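Local structure of alkylhalidase CmlS (Streptomyces venezuelae, 3I3L) at residues V62-L74 against F324-V336. The protein binds FAD and is a flavin-dependent halogenase of chloramphenicol biosynthesis, probably acting as an oxidoreductase. Sequence-based numbering, arbitrary orientation.
Sequences VGESLLPGTMSIL and FSQGVHLASQSAV. With FAD (flavin-adenine dinucleotide), chain B.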
loop_
_atom_site.group_PDB
_atom_site.type_symbol
_atom_site.label_atom_id
_atom_site.label_comp_id
_atom_site.label_asym_id
_atom_site.label_seq_id
_atom_site.Cartn_x
_atom_site.Cartn_y
_atom_site.Cartn_z
ATOM N N VAL A 62 -7.139 15.691 1.898
ATOM C CA VAL A 62 -6.479 15.045 2.993
ATOM C C VAL A 62 -5.758 13.839 2.395
ATOM O O VAL A 62 -6.119 13.391 1.293
ATOM C CB VAL A 62 -7.521 14.583 4.071
ATOM C CG1 VAL A 62 -8.310 13.355 3.572
ATOM C CG2 VAL A 62 -6.818 14.324 5.421
ATOM N N GLY A 63 -4.730 13.354 3.094
ATOM C CA GLY A 63 -3.979 12.129 2.677
ATOM C C GLY A 63 -2.570 12.524 2.329
ATOM O O GLY A 63 -2.210 12.498 1.177
ATOM N N GLU A 64 -1.801 12.898 3.333
ATOM C CA GLU A 64 -0.636 13.734 3.139
ATOM C C GLU A 64 0.729 13.054 3.262
ATOM O O GLU A 64 1.766 13.671 2.925
ATOM C CB GLU A 64 -0.735 14.902 4.101
ATOM C CG GLU A 64 -1.979 15.756 3.776
ATOM C CD GLU A 64 -2.496 16.521 4.971
ATOM O OE1 GLU A 64 -2.659 15.917 6.066
ATOM O OE2 GLU A 64 -2.764 17.736 4.793
ATOM N N SER A 65 0.748 11.810 3.740
ATOM C CA SER A 65 2.037 11.185 4.063
ATOM C C SER A 65 2.318 10.099 3.045
ATOM O O SER A 65 1.531 9.116 2.895
ATOM C CB SER A 65 2.034 10.629 5.499
ATOM O OG SER A 65 3.239 9.989 5.844
ATOM N N LEU A 66 3.433 10.283 2.326
ATOM C CA LEU A 66 3.782 9.419 1.194
ATOM C C LEU A 66 4.834 8.358 1.479
ATOM O O LEU A 66 5.411 8.303 2.594
ATOM C CB LEU A 66 4.199 10.301 0.031
ATOM C CG LEU A 66 3.197 11.430 -0.333
ATOM C CD1 LEU A 66 3.601 12.118 -1.630
ATOM C CD2 LEU A 66 1.783 10.814 -0.453
ATOM N N LEU A 67 5.116 7.516 0.477
ATOM C CA LEU A 67 6.025 6.366 0.697
ATOM C C LEU A 67 7.137 6.343 -0.357
ATOM O O LEU A 67 6.994 6.908 -1.469
ATOM C CB LEU A 67 5.228 5.042 0.701
ATOM C CG LEU A 67 4.265 4.800 1.895
ATOM C CD1 LEU A 67 3.404 3.472 1.666
ATOM C CD2 LEU A 67 5.019 4.727 3.276
ATOM N N PRO A 68 8.250 5.725 -0.019
ATOM C CA PRO A 68 9.405 5.619 -0.942
ATOM C C PRO A 68 9.031 5.038 -2.287
ATOM O O PRO A 68 9.585 5.463 -3.318
ATOM C CB PRO A 68 10.356 4.645 -0.209
ATOM C CG PRO A 68 10.089 4.925 1.234
ATOM C CD PRO A 68 8.568 5.198 1.311
ATOM N N GLY A 69 8.112 4.063 -2.278
ATOM C CA GLY A 69 7.716 3.369 -3.515
ATOM C C GLY A 69 7.103 4.321 -4.534
ATOM O O GLY A 69 7.260 4.143 -5.743
ATOM N N THR A 70 6.397 5.328 -4.048
ATOM C CA THR A 70 5.780 6.320 -4.919
ATOM C C THR A 70 6.804 7.328 -5.458
ATOM O O THR A 70 6.676 7.753 -6.619
ATOM C CB THR A 70 4.676 7.106 -4.165
ATOM O OG1 THR A 70 3.586 6.223 -3.867
ATOM C CG2 THR A 70 4.178 8.321 -4.965
ATOM N N MET A 71 7.807 7.699 -4.637
ATOM C CA MET A 71 8.891 8.581 -5.111
ATOM C C MET A 71 9.673 7.866 -6.204
ATOM O O MET A 71 10.059 8.476 -7.173
ATOM C CB MET A 71 9.860 8.994 -3.988
ATOM C CG MET A 71 9.178 9.330 -2.642
ATOM S SD MET A 71 8.427 10.953 -2.670
ATOM C CE MET A 71 6.839 10.613 -3.238
ATOM N N SER A 72 9.903 6.575 -6.025
ATOM C CA SER A 72 10.580 5.786 -7.028
ATOM C C SER A 72 9.827 5.891 -8.367
ATOM O O SER A 72 10.441 6.022 -9.421
ATOM C CB SER A 72 10.672 4.345 -6.569
ATOM O OG SER A 72 11.148 3.557 -7.607
ATOM N N ILE A 73 8.499 5.837 -8.320
ATOM C CA ILE A 73 7.710 5.833 -9.528
ATOM C C ILE A 73 7.793 7.191 -10.188
ATOM O O ILE A 73 8.031 7.298 -11.392
ATOM C CB ILE A 73 6.223 5.478 -9.270
ATOM C CG1 ILE A 73 6.058 3.962 -9.018
ATOM C CG2 ILE A 73 5.338 5.894 -10.512
ATOM C CD1 ILE A 73 4.669 3.569 -8.526
ATOM N N LEU A 74 7.598 8.233 -9.399
ATOM C CA LEU A 74 7.682 9.578 -9.898
ATOM C C LEU A 74 9.100 9.877 -10.473
ATOM O O LEU A 74 9.247 10.590 -11.436
ATOM C CB LEU A 74 7.347 10.558 -8.768
ATOM C CG LEU A 74 5.882 10.533 -8.285
ATOM C CD1 LEU A 74 5.660 11.540 -7.168
ATOM C CD2 LEU A 74 4.967 10.809 -9.432
ATOM N N PHE A 324 -1.125 2.799 7.779
ATOM C CA PHE A 324 0.203 2.713 7.150
ATOM C C PHE A 324 0.371 3.588 5.914
ATOM O O PHE A 324 1.268 3.386 5.132
ATOM C CB PHE A 324 0.566 1.256 6.874
ATOM C CG PHE A 324 0.589 0.409 8.147
ATOM C CD1 PHE A 324 1.638 0.523 9.059
ATOM C CD2 PHE A 324 -0.468 -0.448 8.448
ATOM C CE1 PHE A 324 1.672 -0.243 10.267
ATOM C CE2 PHE A 324 -0.452 -1.230 9.613
ATOM C CZ PHE A 324 0.604 -1.105 10.543
ATOM N N SER A 325 -0.483 4.584 5.743
ATOM C CA SER A 325 -0.269 5.575 4.663
ATOM C C SER A 325 -0.030 4.942 3.284
ATOM O O SER A 325 0.888 5.322 2.589
ATOM C CB SER A 325 0.966 6.450 5.037
ATOM O OG SER A 325 0.702 7.249 6.186
ATOM N N GLN A 326 -0.823 3.942 2.919
ATOM C CA GLN A 326 -0.665 3.209 1.710
ATOM C C GLN A 326 -1.462 3.805 0.524
ATOM O O GLN A 326 -1.388 3.305 -0.622
ATOM C CB GLN A 326 -1.151 1.768 1.917
ATOM C CG GLN A 326 -0.389 0.996 2.994
ATOM C CD GLN A 326 0.817 0.219 2.445
ATOM O OE1 GLN A 326 1.968 0.541 2.782
ATOM N NE2 GLN A 326 0.560 -0.799 1.617
ATOM N N GLY A 327 -2.293 4.792 0.803
ATOM C CA GLY A 327 -3.367 5.125 -0.161
ATOM C C GLY A 327 -2.790 5.662 -1.486
ATOM O O GLY A 327 -3.167 5.192 -2.530
ATOM N N VAL A 328 -1.964 6.706 -1.410
ATOM C CA VAL A 328 -1.355 7.306 -2.593
ATOM C C VAL A 328 -0.421 6.330 -3.285
ATOM O O VAL A 328 -0.334 6.281 -4.505
ATOM C CB VAL A 328 -0.632 8.635 -2.269
ATOM C CG1 VAL A 328 0.118 9.189 -3.562
ATOM C CG2 VAL A 328 -1.638 9.644 -1.755
ATOM N N HIS A 329 0.265 5.527 -2.501
ATOM C CA HIS A 329 1.083 4.478 -3.078
ATOM C C HIS A 329 0.278 3.482 -3.924
ATOM O O HIS A 329 0.658 3.120 -5.052
ATOM C CB HIS A 329 1.872 3.697 -2.008
ATOM C CG HIS A 329 2.644 2.567 -2.601
ATOM N ND1 HIS A 329 3.708 2.777 -3.462
ATOM C CD2 HIS A 329 2.480 1.220 -2.513
ATOM C CE1 HIS A 329 4.162 1.607 -3.874
ATOM N NE2 HIS A 329 3.447 0.650 -3.301
ATOM N N LEU A 330 -0.821 2.998 -3.393
ATOM C CA LEU A 330 -1.655 2.044 -4.185
ATOM C C LEU A 330 -2.316 2.750 -5.358
ATOM O O LEU A 330 -2.462 2.158 -6.421
ATOM C CB LEU A 330 -2.687 1.400 -3.309
ATOM C CG LEU A 330 -2.132 0.384 -2.304
ATOM C CD1 LEU A 330 -3.255 -0.132 -1.432
ATOM C CD2 LEU A 330 -1.493 -0.793 -3.064
ATOM N N ALA A 331 -2.669 4.029 -5.215
ATOM C CA ALA A 331 -3.176 4.769 -6.388
ATOM C C ALA A 331 -2.082 4.811 -7.502
ATOM O O ALA A 331 -2.379 4.629 -8.666
ATOM C CB ALA A 331 -3.565 6.216 -6.012
ATOM N N SER A 332 -0.830 5.045 -7.111
ATOM C CA SER A 332 0.291 5.213 -8.075
ATOM C C SER A 332 0.631 3.910 -8.703
ATOM O O SER A 332 0.811 3.820 -9.927
ATOM C CB SER A 332 1.519 5.752 -7.341
ATOM O OG SER A 332 1.217 7.078 -6.897
ATOM N N GLN A 333 0.732 2.885 -7.894
ATOM C CA GLN A 333 1.114 1.565 -8.373
ATOM C C GLN A 333 0.085 0.988 -9.282
ATOM O O GLN A 333 0.430 0.397 -10.306
ATOM C CB GLN A 333 1.377 0.655 -7.183
ATOM C CG GLN A 333 1.293 -0.857 -7.404
ATOM C CD GLN A 333 1.347 -1.658 -6.052
ATOM O OE1 GLN A 333 2.180 -1.312 -5.165
ATOM N NE2 GLN A 333 0.473 -2.740 -5.898
ATOM N N SER A 334 -1.194 1.131 -8.938
ATOM C CA SER A 334 -2.239 0.540 -9.766
ATOM C C SER A 334 -2.328 1.349 -11.051
ATOM O O SER A 334 -2.654 0.811 -12.091
ATOM C CB SER A 334 -3.611 0.480 -9.035
ATOM O OG SER A 334 -4.208 1.771 -8.787
ATOM N N ALA A 335 -2.065 2.656 -10.964
ATOM C CA ALA A 335 -2.139 3.533 -12.144
ATOM C C ALA A 335 -1.087 3.107 -13.144
ATOM O O ALA A 335 -1.388 2.931 -14.330
ATOM C CB ALA A 335 -1.924 5.047 -11.729
ATOM N N VAL A 336 0.133 2.857 -12.658
ATOM C CA VAL A 336 1.212 2.349 -13.506
ATOM C C VAL A 336 0.844 1.006 -14.068
ATOM O O VAL A 336 1.100 0.745 -15.272
ATOM C CB VAL A 336 2.547 2.247 -12.733
ATOM C CG1 VAL A 336 3.518 1.310 -13.443
ATOM C CG2 VAL A 336 3.187 3.661 -12.568
HETATM P PA FAD B . -8.353 11.137 -5.173
HETATM O O1A FAD B . -9.668 11.243 -4.436
HETATM O O2A FAD B . -7.156 11.696 -4.487
HETATM O O5B FAD B . -8.535 11.860 -6.626
HETATM C C5B FAD B . -9.692 11.623 -7.403
HETATM C C4B FAD B . -10.074 12.857 -8.252
HETATM O O4B FAD B . -11.197 12.481 -9.083
HETATM C C3B FAD B . -10.526 14.031 -7.417
HETATM O O3B FAD B . -9.699 15.128 -7.661
HETATM C C2B FAD B . -11.959 14.323 -7.889
HETATM O O2B FAD B . -12.163 15.689 -8.071
HETATM C C1B FAD B . -12.059 13.587 -9.216
HETATM N N9A FAD B . -13.359 13.084 -9.618
HETATM C C8A FAD B . -14.255 12.394 -8.857
HETATM N N7A FAD B . -15.322 12.080 -9.624
HETATM C C5A FAD B . -15.162 12.632 -10.848
HETATM C C6A FAD B . -15.955 12.629 -11.981
HETATM N N6A FAD B . -17.116 11.999 -11.999
HETATM N N1A FAD B . -15.473 13.249 -13.103
HETATM C C2A FAD B . -14.263 13.897 -13.110
HETATM N N3A FAD B . -13.491 13.879 -11.990
HETATM C C4A FAD B . -13.927 13.256 -10.872
HETATM N N1 FAD B . -3.024 8.260 1.733
HETATM C C2 FAD B . -1.649 8.318 1.889
HETATM O O2 FAD B . -0.957 7.888 0.977
HETATM N N3 FAD B . -1.081 8.816 3.031
HETATM C C4 FAD B . -1.863 9.278 4.057
HETATM O O4 FAD B . -1.306 9.757 5.097
HETATM C C4X FAD B . -3.250 9.194 3.925
HETATM N N5 FAD B . -4.060 9.663 4.923
HETATM C C5X FAD B . -5.424 9.673 4.738
HETATM C C6 FAD B . -6.263 10.139 5.760
HETATM C C7 FAD B . -7.627 10.073 5.602
HETATM C C7M FAD B . -8.559 10.585 6.674
HETATM C C8 FAD B . -8.135 9.593 4.399
HETATM C C8M FAD B . -9.589 9.598 4.144
HETATM C C9 FAD B . -7.314 9.084 3.387
HETATM C C9A FAD B . -5.944 9.145 3.588
HETATM N N10 FAD B . -5.152 8.703 2.567
HETATM C C10 FAD B . -3.820 8.676 2.742
HETATM C "C1'" FAD B . -5.851 8.038 1.431
HETATM C "C2'" FAD B . -5.497 8.724 0.133
HETATM O "O2'" FAD B . -5.706 10.069 0.297
HETATM C "C3'" FAD B . -6.210 8.209 -1.088
HETATM O "O3'" FAD B . -5.914 6.840 -1.257
HETATM C "C4'" FAD B . -5.726 8.961 -2.372
HETATM O "O4'" FAD B . -6.137 10.301 -2.376
HETATM C "C5'" FAD B . -6.340 8.311 -3.605
HETATM O "O5'" FAD B . -5.861 8.922 -4.769
HETATM P P FAD B . -6.823 8.849 -6.019
HETATM O O1P FAD B . -7.347 7.438 -6.169
HETATM O O2P FAD B . -6.149 9.509 -7.217
HETATM O O3P FAD B . -8.172 9.629 -5.582
#
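Thr70 meets His329 at the edge of the imidazole, its OG1 lying in the ring plane 3.5 Å from ND1, a weak hydrogen bond in which either partner could be the donor. The two side chains run alongside in opposing senses; with CG anti to the backbone N (chi1 176°), the histidine ring is carried over to Gly69 and Thr70. An alanine at His329 would take away the ring, and Thr70 OG1 would probably lose this weak partner while a gap opened beside Gly69. Gly69 itself suits the site, since a CB there would clash with His329 CE1. The axes of helices 68-74 and 327-336 lie at 37° and come within 9.0 Å; farther along, Ile73 CG2 meets Val336 CG2 at 3.7 Å. Toward the flavin, Leu67 CD1 sits 3.3 Å from Ser325 O and also touches Gln326 OE1, while Leu66 CD2 rests on Val328 CB. Here an early loop and helix of the FAD binding domain join the start of helix 327-347, some 250 residues later, around the isoalloxazine. FAD N3 donates to Ser65 O at 2.6 Å, nearly straight at 165°; Ser65 N (3.2 Å) and, weakly, Ser325 OG donate to FAD O4, and Val328 N to FAD O2 at 2.8 Å. Both segments thus read the pyrimidine edge, and the helix dipole behind Val328 N may help stabilise negative charge at O2 of a reduced flavin.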